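Local structure of AbyA5 (Verrucosispora maris, 4YWF) at residues 109-112 and 118-121; 120-125 and 195-200; 210-215 and 346-351; 266-271 and 277-282. The protein catalyses the elimination of acetate in spirotetronate biosynthesis, acting as a lyase although it resembles esterases of the alpha/beta-hydrolase superfamily. The protein carries 4 engineered substitutions. All coordinates share one frame; numbering follows the deposited sequence.

Contact 1 (109-112 and 118-121); sequences RWRR and ERLE
NH1 and NH2 of Arg111 are each held by a polar partner, beside Glu118 and Arg119 of strand 118-124: NH2 by Asp108 in a salt bridge, NH1 by a hydrogen bond to the backbone carbonyl of Ile117. The charged group is thus fixed at both of its terminal nitrogens. The side chain sets out toward the strand and is bent at chi2 (94°). Arg111 NH1 lies 4.0 Å from Glu118 CA, and CB of Arg119 lies over one face of the guanidinium. The two arginine side chains cross at about a right angle, their guanidinium planes 75° apart, with Arg111 NH2 4.0 Å from Arg119 NH1. The shared carboxylate of Asp108 probably offsets the closeness of the two charges, though its ion pair with Arg119 NH1 is long and weak. Arginine suits this partly exposed place because its long chain carries a flat charged group that can reach Asp108 and the Ile117 carbonyl at once. Glu118 starts off away from the helix and pairs with Arg205. The contact ties the C-terminal end of helix 94-111 to an outermost strand of the sheet, and both arginines also touch Trp132 on the antiparallel neighbour, strand 127-134.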
loop_
_atom_site.group_PDB
_atom_site.type_symbol
_atom_site.label_atom_id
_atom_site.label_comp_id
_atom_site.label_asym_id
_atom_site.label_seq_id
_atom_site.Cartn_x
_atom_site.Cartn_y
_atom_site.Cartn_z
ATOM N N ARG A 109 18.030 0.589 10.983
ATOM C CA ARG A 109 19.034 -0.127 11.735
ATOM C C ARG A 109 19.050 -1.615 11.289
ATOM O O ARG A 109 20.103 -2.139 10.913
ATOM C CB ARG A 109 18.808 0.058 13.232
ATOM N N TRP A 110 17.879 -2.241 11.178
ATOM C CA TRP A 110 17.835 -3.609 10.645
ATOM C C TRP A 110 18.363 -3.807 9.226
ATOM O O TRP A 110 19.103 -4.755 8.936
ATOM C CB TRP A 110 16.422 -4.138 10.663
ATOM C CG TRP A 110 16.319 -5.526 10.109
ATOM C CD1 TRP A 110 16.537 -6.681 10.777
ATOM C CD2 TRP A 110 15.887 -5.896 8.807
ATOM N NE1 TRP A 110 16.302 -7.733 9.975
ATOM C CE2 TRP A 110 15.888 -7.293 8.756
ATOM C CE3 TRP A 110 15.497 -5.178 7.680
ATOM C CZ2 TRP A 110 15.534 -8.011 7.599
ATOM C CZ3 TRP A 110 15.153 -5.871 6.540
ATOM C CH2 TRP A 110 15.199 -7.274 6.493
ATOM N N ARG A 111 17.876 -2.988 8.316
ATOM C CA ARG A 111 18.281 -3.094 6.920
ATOM C C ARG A 111 19.751 -2.831 6.710
ATOM O O ARG A 111 20.304 -3.289 5.697
ATOM C CB ARG A 111 17.477 -2.149 6.023
ATOM C CG ARG A 111 17.780 -0.668 6.242
ATOM C CD ARG A 111 18.831 -0.179 5.287
ATOM N NE ARG A 111 19.203 1.196 5.615
ATOM C CZ ARG A 111 19.855 2.006 4.819
ATOM N NH1 ARG A 111 20.206 1.615 3.615
ATOM N NH2 ARG A 111 20.076 3.249 5.216
ATOM N N ARG A 112 20.377 -2.080 7.622
ATOM C CA ARG A 112 21.829 -1.825 7.546
ATOM C C ARG A 112 22.651 -3.144 7.638
ATOM O O ARG A 112 23.773 -3.218 7.168
ATOM C CB ARG A 112 22.285 -0.795 8.594
ATOM N N GLU A 118 18.446 -0.452 0.040
ATOM C CA GLU A 118 18.830 0.925 -0.101
ATOM C C GLU A 118 17.659 1.874 0.051
ATOM O O GLU A 118 16.582 1.605 -0.399
ATOM C CB GLU A 118 19.448 1.143 -1.479
ATOM C CG GLU A 118 19.955 2.543 -1.755
ATOM C CD GLU A 118 20.624 2.640 -3.141
ATOM O OE1 GLU A 118 21.127 1.600 -3.661
ATOM O OE2 GLU A 118 20.616 3.757 -3.728
ATOM N N ARG A 119 17.913 2.998 0.669
ATOM C CA ARG A 119 16.930 4.064 0.828
ATOM C C ARG A 119 16.974 5.004 -0.362
ATOM O O ARG A 119 18.045 5.455 -0.771
ATOM C CB ARG A 119 17.275 4.848 2.102
ATOM C CG ARG A 119 16.582 6.194 2.202
ATOM C CD ARG A 119 16.993 6.935 3.457
ATOM N NE ARG A 119 16.069 6.596 4.509
ATOM C CZ ARG A 119 16.406 6.254 5.740
ATOM N NH1 ARG A 119 17.688 6.261 6.145
ATOM N NH2 ARG A 119 15.434 5.961 6.598
ATOM N N LEU A 120 15.815 5.316 -0.908
ATOM C CA LEU A 120 15.666 6.311 -1.936
ATOM C C LEU A 120 14.898 7.496 -1.310
ATOM O O LEU A 120 13.960 7.323 -0.590
ATOM C CB LEU A 120 14.858 5.752 -3.089
ATOM C CG LEU A 120 15.351 4.449 -3.723
ATOM C CD1 LEU A 120 14.389 4.033 -4.839
ATOM C CD2 LEU A 120 16.774 4.652 -4.258
ATOM N N GLU A 121 15.311 8.709 -1.619
ATOM C CA GLU A 121 14.618 9.936 -1.167
ATOM C C GLU A 121 14.422 10.809 -2.406
ATOM O O GLU A 121 15.386 11.127 -3.107
ATOM C CB GLU A 121 15.459 10.659 -0.111
ATOM C CG GLU A 121 14.656 11.695 0.706
ATOM C CD GLU A 121 15.137 11.869 2.168
ATOM O OE1 GLU A 121 15.772 10.954 2.750
ATOM O OE2 GLU A 121 14.863 12.924 2.762
#

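Contact 2 (120-125 and 195-200)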
loop_
_atom_site.group_PDB
_atom_site.type_symbol
_atom_site.label_atom_id
_atom_site.label_comp_id
_atom_site.label_asym_id
_atom_site.label_seq_id
_atom_site.Cartn_x
_atom_site.Cartn_y
_atom_site.Cartn_z
ATOM N N LEU A 120 15.815 5.316 -0.908
ATOM C CA LEU A 120 15.666 6.311 -1.936
ATOM C C LEU A 120 14.898 7.496 -1.310
ATOM O O LEU A 120 13.960 7.323 -0.590
ATOM C CB LEU A 120 14.858 5.752 -3.089
ATOM C CG LEU A 120 15.351 4.449 -3.723
ATOM C CD1 LEU A 120 14.389 4.033 -4.839
ATOM C CD2 LEU A 120 16.774 4.652 -4.258
ATOM N N GLU A 121 15.311 8.709 -1.619
ATOM C CA GLU A 121 14.618 9.936 -1.167
ATOM C C GLU A 121 14.422 10.809 -2.406
ATOM O O GLU A 121 15.386 11.127 -3.107
ATOM C CB GLU A 121 15.459 10.659 -0.111
ATOM C CG GLU A 121 14.656 11.695 0.706
ATOM C CD GLU A 121 15.137 11.869 2.168
ATOM O OE1 GLU A 121 15.772 10.954 2.750
ATOM O OE2 GLU A 121 14.863 12.924 2.762
ATOM N N LEU A 122 13.173 11.132 -2.707
ATOM C CA LEU A 122 12.804 11.957 -3.833
ATOM C C LEU A 122 12.262 13.284 -3.314
ATOM O O LEU A 122 11.221 13.355 -2.692
ATOM C CB LEU A 122 11.730 11.247 -4.669
ATOM C CG LEU A 122 12.132 9.892 -5.292
ATOM C CD1 LEU A 122 12.159 8.696 -4.314
ATOM C CD2 LEU A 122 11.176 9.562 -6.415
ATOM N N ARG A 123 12.992 14.358 -3.556
ATOM C CA ARG A 123 12.582 15.675 -3.108
ATOM C C ARG A 123 11.748 16.261 -4.235
ATOM O O ARG A 123 12.263 16.562 -5.314
ATOM C CB ARG A 123 13.825 16.491 -2.737
ATOM N N LEU A 124 10.433 16.327 -4.045
ATOM C CA LEU A 124 9.530 16.611 -5.167
ATOM C C LEU A 124 8.831 17.938 -5.039
ATOM O O LEU A 124 8.657 18.414 -3.919
ATOM C CB LEU A 124 8.450 15.533 -5.282
ATOM C CG LEU A 124 8.910 14.227 -5.883
ATOM C CD1 LEU A 124 7.846 13.176 -5.596
ATOM C CD2 LEU A 124 9.135 14.410 -7.376
ATOM N N PRO A 125 8.360 18.515 -6.172
ATOM C CA PRO A 125 7.558 19.727 -6.104
ATOM C C PRO A 125 6.684 19.806 -4.867
ATOM O O PRO A 125 6.801 20.746 -4.114
ATOM C CB PRO A 125 6.677 19.634 -7.371
ATOM C CG PRO A 125 6.999 18.317 -8.015
ATOM C CD PRO A 125 8.391 18.020 -7.555
ATOM N N PHE A 195 3.919 6.613 -9.575
ATOM C CA PHE A 195 4.612 5.453 -10.028
ATOM C C PHE A 195 5.690 5.906 -11.003
ATOM O O PHE A 195 6.809 5.436 -10.916
ATOM C CB PHE A 195 3.698 4.394 -10.688
ATOM C CG PHE A 195 2.500 4.014 -9.863
ATOM C CD1 PHE A 195 2.585 3.048 -8.889
ATOM C CD2 PHE A 195 1.264 4.626 -10.083
ATOM C CE1 PHE A 195 1.478 2.735 -8.109
ATOM C CE2 PHE A 195 0.151 4.299 -9.316
ATOM C CZ PHE A 195 0.255 3.350 -8.357
ATOM N N GLY A 196 5.328 6.766 -11.966
ATOM C CA GLY A 196 6.317 7.187 -12.983
ATOM C C GLY A 196 7.536 7.854 -12.360
ATOM O O GLY A 196 8.639 7.612 -12.737
ATOM N N VAL A 197 7.298 8.662 -11.336
ATOM C CA VAL A 197 8.351 9.347 -10.603
ATOM C C VAL A 197 9.294 8.405 -9.832
ATOM O O VAL A 197 10.479 8.702 -9.730
ATOM C CB VAL A 197 7.735 10.406 -9.709
ATOM C CG1 VAL A 197 8.735 10.906 -8.669
ATOM C CG2 VAL A 197 7.190 11.536 -10.600
ATOM N N LEU A 198 8.810 7.242 -9.403
ATOM C CA LEU A 198 9.660 6.238 -8.800
ATOM C C LEU A 198 10.499 5.578 -9.851
ATOM O O LEU A 198 11.680 5.312 -9.646
ATOM C CB LEU A 198 8.810 5.149 -8.077
ATOM C CG LEU A 198 8.041 5.614 -6.868
ATOM C CD1 LEU A 198 7.019 4.497 -6.575
ATOM C CD2 LEU A 198 8.916 5.951 -5.664
ATOM N N LEU A 199 9.889 5.303 -11.000
ATOM C CA LEU A 199 10.644 4.683 -12.056
ATOM C C LEU A 199 11.783 5.645 -12.563
ATOM O O LEU A 199 12.899 5.191 -12.795
ATOM C CB LEU A 199 9.698 4.331 -13.164
ATOM C CG LEU A 199 8.704 3.188 -12.909
ATOM C CD1 LEU A 199 7.660 3.212 -14.054
ATOM C CD2 LEU A 199 9.439 1.869 -12.779
ATOM N N ASP A 200 11.462 6.928 -12.728
ATOM C CA ASP A 200 12.487 7.988 -13.074
ATOM C C ASP A 200 13.691 7.951 -12.172
ATOM O O ASP A 200 14.806 8.032 -12.643
ATOM C CB ASP A 200 11.882 9.410 -13.031
ATOM C CG ASP A 200 10.891 9.663 -14.150
ATOM O OD1 ASP A 200 10.851 8.888 -15.143
ATOM O OD2 ASP A 200 10.092 10.616 -14.024
#
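Leu122 and Val197 form the tight part of this contact. The CD2 methyl of Leu122 lies 3.6 Å from Val197 CG1 and, on the same residue, 3.5 Å from the backbone O, so a single branch packs on both side chain and main chain of the helix as the two side chains slide past each other in opposite directions. Val197 holds CG1 anti to its backbone N (chi1 166°), and that methyl also serves Leu124, whose side chain meets it tip to tip: Leu124 CD2 comes to 3.8 Å from Val197 CG1. A compact valine therefore fills the angle between two leucines spaced two residues apart on one face of the strand. Farther along the helix the fit is looser, with Leu122 CD2 4.3 Å from Leu198 CD2; Leu198 turns its packing partly to Leu146 of strand 143-148. The other side of the strand is polar: Glu121 is exposed and forms a salt bridge with Arg130, while at the helix's rim exposed Asp200 pairs with Arg232. No hydrogen bond joins strand to helix, and their axes are 10.1 Å apart at an angle of 120°. A helix lying by apolar side chains on one face of a twisted sheet is the layered build of the alpha/beta-hydrolase fold, here at the sheet's antiparallel N-terminal edge.

Contact 3 (210-215 and 346-351). Engineered in segment 210-215: Met214 (natural residue Leu).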
loop_
_atom_site.group_PDB
_atom_site.type_symbol
_atom_site.label_atom_id
_atom_site.label_comp_id
_atom_site.label_asym_id
_atom_site.label_seq_id
_atom_site.Cartn_x
_atom_site.Cartn_y
_atom_site.Cartn_z
ATOM N N ARG A 210 9.960 -2.016 -18.092
ATOM C CA ARG A 210 9.145 -3.156 -17.650
ATOM C C ARG A 210 8.869 -3.103 -16.164
ATOM O O ARG A 210 9.601 -3.702 -15.391
ATOM C CB ARG A 210 9.821 -4.470 -17.957
ATOM C CG ARG A 210 10.204 -4.696 -19.403
ATOM C CD ARG A 210 10.974 -5.996 -19.519
ATOM N NE ARG A 210 10.136 -7.053 -18.967
ATOM C CZ ARG A 210 10.560 -8.138 -18.315
ATOM N NH1 ARG A 210 11.832 -8.388 -18.159
ATOM N NH2 ARG A 210 9.670 -8.986 -17.835
ATOM N N ALA A 211 7.832 -2.382 -15.788
ATOM C CA ALA A 211 7.432 -2.214 -14.378
ATOM C C ALA A 211 6.104 -2.907 -14.069
ATOM O O ALA A 211 5.124 -2.826 -14.862
ATOM C CB ALA A 211 7.265 -0.750 -14.064
ATOM N N TYR A 212 6.049 -3.505 -12.891
ATOM C CA TYR A 212 4.829 -4.195 -12.386
ATOM C C TYR A 212 4.480 -3.577 -11.052
ATOM O O TYR A 212 5.362 -3.529 -10.217
ATOM C CB TYR A 212 5.113 -5.677 -12.302
ATOM C CG TYR A 212 5.598 -6.180 -13.667
ATOM C CD1 TYR A 212 4.672 -6.599 -14.647
ATOM C CD2 TYR A 212 6.982 -6.181 -14.007
ATOM C CE1 TYR A 212 5.096 -7.037 -15.886
ATOM C CE2 TYR A 212 7.411 -6.608 -15.244
ATOM C CZ TYR A 212 6.470 -7.029 -16.189
ATOM O OH TYR A 212 6.900 -7.465 -17.425
ATOM N N ALA A 213 3.270 -2.979 -10.919
ATOM C CA ALA A 213 2.780 -2.413 -9.655
ATOM C C ALA A 213 1.984 -3.432 -8.841
ATOM O O ALA A 213 0.857 -3.865 -9.211
ATOM C CB ALA A 213 1.899 -1.196 -9.894
HETATM N N MSE A 214 2.592 -3.853 -7.726
HETATM C CA MSE A 214 1.889 -4.481 -6.651
HETATM C C MSE A 214 1.312 -3.411 -5.782
HETATM O O MSE A 214 1.889 -3.027 -4.751
HETATM C CB MSE A 214 2.866 -5.336 -5.860
HETATM C CG MSE A 214 2.162 -5.958 -4.692
HETATM SE SE MSE A 214 1.296 -7.675 -5.179
HETATM C CE MSE A 214 2.983 -8.738 -5.349
ATOM N N ALA A 215 0.156 -2.919 -6.202
ATOM C CA ALA A 215 -0.441 -1.694 -5.588
ATOM C C ALA A 215 -1.751 -2.083 -4.919
ATOM O O ALA A 215 -2.801 -2.179 -5.561
ATOM C CB ALA A 215 -0.650 -0.656 -6.669
ATOM N N ALA A 346 2.186 -15.290 -7.610
ATOM C CA ALA A 346 2.087 -16.108 -8.785
ATOM C C ALA A 346 1.672 -15.260 -9.965
ATOM O O ALA A 346 2.194 -15.393 -11.052
ATOM C CB ALA A 346 1.066 -17.200 -8.558
ATOM N N GLN A 347 0.728 -14.352 -9.728
ATOM C CA GLN A 347 0.299 -13.452 -10.764
ATOM C C GLN A 347 1.442 -12.531 -11.283
ATOM O O GLN A 347 1.606 -12.397 -12.484
ATOM C CB GLN A 347 -0.876 -12.589 -10.262
ATOM C CG GLN A 347 -2.186 -13.365 -10.223
ATOM C CD GLN A 347 -2.731 -13.621 -11.610
ATOM O OE1 GLN A 347 -2.678 -12.764 -12.498
ATOM N NE2 GLN A 347 -3.326 -14.775 -11.784
ATOM N N VAL A 348 2.221 -11.895 -10.396
ATOM C CA VAL A 348 3.280 -10.994 -10.889
ATOM C C VAL A 348 4.400 -11.758 -11.550
ATOM O O VAL A 348 4.935 -11.316 -12.536
ATOM C CB VAL A 348 3.882 -10.057 -9.866
ATOM C CG1 VAL A 348 4.567 -10.779 -8.737
ATOM C CG2 VAL A 348 4.897 -9.154 -10.592
ATOM N N LEU A 349 4.680 -12.971 -11.099
ATOM C CA LEU A 349 5.684 -13.753 -11.799
ATOM C C LEU A 349 5.278 -14.164 -13.202
ATOM O O LEU A 349 6.134 -14.199 -14.103
ATOM C CB LEU A 349 6.064 -14.985 -11.008
ATOM C CG LEU A 349 6.683 -14.761 -9.634
ATOM C CD1 LEU A 349 6.901 -16.093 -8.931
ATOM C CD2 LEU A 349 7.990 -13.991 -9.704
ATOM N N GLU A 350 4.005 -14.480 -13.401
ATOM C CA GLU A 350 3.485 -14.775 -14.709
ATOM C C GLU A 350 3.540 -13.576 -15.599
ATOM O O GLU A 350 4.069 -13.673 -16.672
ATOM C CB GLU A 350 2.057 -15.278 -14.631
ATOM C CG GLU A 350 1.487 -15.748 -15.956
ATOM C CD GLU A 350 0.740 -14.639 -16.665
ATOM O OE1 GLU A 350 0.396 -13.651 -16.020
ATOM O OE2 GLU A 350 0.575 -14.713 -17.880
HETATM N N MSE A 351 3.008 -12.426 -15.134
HETATM C CA MSE A 351 2.994 -11.228 -15.925
HETATM C C MSE A 351 4.357 -10.778 -16.351
HETATM O O MSE A 351 4.510 -10.204 -17.412
HETATM C CB MSE A 351 2.424 -10.031 -15.129
HETATM C CG MSE A 351 0.984 -10.206 -14.816
HETATM SE SE MSE A 351 0.439 -8.734 -13.621
HETATM C CE MSE A 351 -1.300 -9.474 -13.199
HETATM O O HOH W 1 5.168 -7.625 -19.386
#
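Tyr212 and Met214, on a central strand of the alpha/beta-hydrolase sheet, pack against Val348 and Met351 of the late helix 337-351. Strand and helix run nearly antiparallel, at 168°, with their axes 9.8 Å apart, as befits a helix layered on a sheet; in this fold the strand in this position generally leads into the nucleophile elbow. At the start of the segment Arg210 reaches forward, and its NH2 gives a hydrogen bond to Tyr212 OH (3.2 Å, 146° at the hydrogen), the oxygen tilted out of the guanidinium plane. Tyr212 does most of the touching. Its CB meets Val348 CG2 at 3.9 Å, while the ring slides past Met351, with Tyr212 CE1 4.1 Å from Met351 CB and 3.6 Å from that residue's backbone O. A tyrosine suits the place because its ring fills a buried layer while its hydroxyl reaches polar partners: a water lying in the ring plane is 2.6 Å from Tyr212 OH and donates a weak bond to Met351 O. Ala213 points away from the helix, in keeping with the alternation of a strand. Met214, an engineered residue present as selenomethionine, leaves the strand obliquely, but its bent chain comes back toward the helix, bringing the terminal CE methyl 4.3 Å from Val348 CG1.

Contact 4 (266-271 and 277-282)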
loop_
_atom_site.group_PDB
_atom_site.type_symbol
_atom_site.label_atom_id
_atom_site.label_comp_id
_atom_site.label_asym_id
_atom_site.label_seq_id
_atom_site.Cartn_x
_atom_site.Cartn_y
_atom_site.Cartn_z
ATOM N N ARG A 266 -7.632 13.098 6.202
ATOM C CA ARG A 266 -6.259 13.578 6.510
ATOM C C ARG A 266 -5.412 13.518 5.254
ATOM O O ARG A 266 -4.833 14.510 4.812
ATOM C CB ARG A 266 -5.560 12.751 7.603
ATOM C CG ARG A 266 -4.065 13.116 7.743
ATOM C CD ARG A 266 -3.825 14.596 8.136
ATOM N NE ARG A 266 -4.483 14.910 9.431
ATOM C CZ ARG A 266 -3.886 15.088 10.623
ATOM N NH1 ARG A 266 -2.554 15.039 10.778
ATOM N NH2 ARG A 266 -4.660 15.322 11.682
ATOM N N LEU A 267 -5.354 12.348 4.622
ATOM C CA LEU A 267 -4.492 12.266 3.429
ATOM C C LEU A 267 -4.815 13.263 2.334
ATOM O O LEU A 267 -3.914 13.801 1.709
ATOM C CB LEU A 267 -4.437 10.842 2.832
ATOM C CG LEU A 267 -4.232 9.668 3.755
ATOM C CD1 LEU A 267 -4.276 8.429 2.924
ATOM C CD2 LEU A 267 -2.946 9.712 4.599
ATOM N N THR A 268 -6.102 13.459 2.042
ATOM C CA THR A 268 -6.512 14.465 1.060
ATOM C C THR A 268 -6.454 15.894 1.582
ATOM O O THR A 268 -6.619 16.846 0.800
ATOM C CB THR A 268 -7.943 14.207 0.562
ATOM O OG1 THR A 268 -8.891 14.216 1.667
ATOM C CG2 THR A 268 -7.965 12.827 -0.160
ATOM N N GLN A 269 -6.258 16.055 2.896
ATOM C CA GLN A 269 -6.230 17.358 3.519
ATOM C C GLN A 269 -7.581 18.054 3.334
ATOM O O GLN A 269 -7.657 19.184 2.923
ATOM C CB GLN A 269 -5.082 18.198 2.964
ATOM C CG GLN A 269 -3.743 17.624 3.427
ATOM C CD GLN A 269 -2.570 18.219 2.715
ATOM O OE1 GLN A 269 -2.587 19.382 2.349
ATOM N NE2 GLN A 269 -1.527 17.401 2.491
ATOM N N THR A 270 -8.642 17.340 3.682
ATOM C CA THR A 270 -9.992 17.873 3.646
ATOM C C THR A 270 -10.556 17.567 4.973
ATOM O O THR A 270 -9.787 17.371 5.860
ATOM C CB THR A 270 -10.806 17.273 2.494
ATOM O OG1 THR A 270 -10.855 15.852 2.593
ATOM C CG2 THR A 270 -10.207 17.696 1.214
ATOM N N THR A 271 -11.876 17.509 5.119
ATOM C CA THR A 271 -12.513 17.069 6.351
ATOM C C THR A 271 -13.482 15.919 6.024
ATOM O O THR A 271 -13.780 15.726 4.879
ATOM C CB THR A 271 -13.275 18.231 7.036
ATOM O OG1 THR A 271 -14.460 18.543 6.307
ATOM C CG2 THR A 271 -12.398 19.472 7.092
ATOM N N ASP A 277 -17.291 14.275 -1.269
ATOM C CA ASP A 277 -17.545 15.231 -2.301
ATOM C C ASP A 277 -16.262 15.515 -2.973
ATOM O O ASP A 277 -16.182 15.634 -4.218
ATOM C CB ASP A 277 -18.086 16.563 -1.757
ATOM C CG ASP A 277 -19.551 16.538 -1.510
ATOM O OD1 ASP A 277 -20.258 15.569 -1.937
ATOM O OD2 ASP A 277 -20.003 17.494 -0.866
ATOM N N HIS A 278 -15.223 15.616 -2.156
ATOM C CA HIS A 278 -13.916 15.916 -2.700
ATOM C C HIS A 278 -13.449 14.855 -3.736
ATOM O O HIS A 278 -12.807 15.205 -4.713
ATOM C CB HIS A 278 -12.899 16.129 -1.564
ATOM C CG HIS A 278 -11.552 16.571 -2.042
ATOM N ND1 HIS A 278 -11.330 17.792 -2.633
ATOM C CD2 HIS A 278 -10.358 15.942 -2.034
ATOM C CE1 HIS A 278 -10.064 17.900 -2.976
ATOM N NE2 HIS A 278 -9.448 16.789 -2.618
ATOM N N VAL A 279 -13.782 13.594 -3.527
ATOM C CA VAL A 279 -13.208 12.507 -4.372
ATOM C C VAL A 279 -14.251 12.016 -5.387
ATOM O O VAL A 279 -14.026 11.017 -6.089
ATOM C CB VAL A 279 -12.686 11.327 -3.525
ATOM C CG1 VAL A 279 -11.564 11.798 -2.610
ATOM C CG2 VAL A 279 -13.792 10.689 -2.668
ATOM N N ARG A 280 -15.374 12.745 -5.478
ATOM C CA ARG A 280 -16.483 12.303 -6.335
ATOM C C ARG A 280 -16.027 12.078 -7.781
ATOM O O ARG A 280 -16.268 11.009 -8.316
ATOM C CB ARG A 280 -17.716 13.202 -6.216
ATOM C CG ARG A 280 -17.579 14.639 -6.746
ATOM C CD ARG A 280 -18.763 15.506 -6.275
ATOM N NE ARG A 280 -18.866 16.772 -6.999
ATOM C CZ ARG A 280 -18.148 17.867 -6.739
ATOM N NH1 ARG A 280 -17.244 17.873 -5.761
ATOM N NH2 ARG A 280 -18.328 18.966 -7.476
ATOM N N ASN A 281 -15.271 12.971 -8.377
ATOM C CA ASN A 281 -14.898 12.765 -9.765
ATOM C C ASN A 281 -13.656 11.886 -9.961
ATOM O O ASN A 281 -13.075 11.873 -11.026
ATOM C CB ASN A 281 -14.793 14.108 -10.499
ATOM C CG ASN A 281 -16.110 14.915 -10.415
ATOM O OD1 ASN A 281 -17.209 14.391 -10.676
ATOM N ND2 ASN A 281 -16.005 16.179 -10.059
ATOM N N TRP A 282 -13.250 11.146 -8.923
ATOM C CA TRP A 282 -12.122 10.208 -9.058
ATOM C C TRP A 282 -12.535 8.855 -9.589
ATOM O O TRP A 282 -11.673 7.993 -9.842
ATOM C CB TRP A 282 -11.444 10.030 -7.693
ATOM C CG TRP A 282 -10.774 11.256 -7.180
ATOM C CD1 TRP A 282 -10.829 12.574 -7.713
ATOM C CD2 TRP A 282 -9.951 11.330 -6.023
ATOM N NE1 TRP A 282 -10.055 13.416 -6.929
ATOM C CE2 TRP A 282 -9.509 12.683 -5.895
ATOM C CE3 TRP A 282 -9.492 10.375 -5.111
ATOM C CZ2 TRP A 282 -8.658 13.089 -4.867
ATOM C CZ3 TRP A 282 -8.646 10.787 -4.071
ATOM C CH2 TRP A 282 -8.246 12.119 -3.956
#
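With OG1 set between backbone N and carbonyl carbon in both Thr268 and Thr270 (chi1 59° and 57°), the hydroxyls turn to each other, while the carbons of Thr268 face His278 and Trp282 and the methyl of Thr270 faces His278. They stand on either side of Gln269, whose positive phi completes the Schellman motif that ends helix 258-268. The beta-branched residues suit this turn, since each has a polar and an apolar arm to place. Thr270 OG1 donates to Thr268 OG1 at 2.7 Å, and Thr268 OG1 is in turn bonded to the carbonyl of Leu264 within the helix, so the polar arms form a short chain. On the apolar side Thr268 CG2 lies 3.9 Å from Trp282 CH2, while Val279 CG1 lies over one face of the indole, toward its rim; Tyr187 meets Trp282 edge-to-face. These helices lie between strands 233-239 and 296-301, the usual place of a lid insertion in alpha/beta hydrolases. Both threonines approach the His278 ring from the same side: Thr268 CB comes obliquely to 3.9 Å from His278 CD2. Over the face sits the CG2 methyl of Thr270, a CH-pi contact 3.8 Å from the His278 ring centroid and 15° off the ring normal.

From the N terminus, contact 1 closes the short loop between helix 94-111 and strand 118-124. Contact 2 begins on the same strand, sharing Leu120 and Glu121, and closes a far longer loop that brings helix 194-201 back over the sheet. The chain then passes directly into strand 207-215, where contact 3 opens; the two touch, Leu199 CD2 lying 3.6 Å from Ala211 CB. Contact 3 closes only at helix 337-351, and contact 4, a short-range contact between two helix ends, is nested within its loop, its nearest atoms about 13 Å away. Contacts 1 to 3 thus attach helices to one sheet, while contact 4 lies in the helical region between strands 233-239 and 296-301.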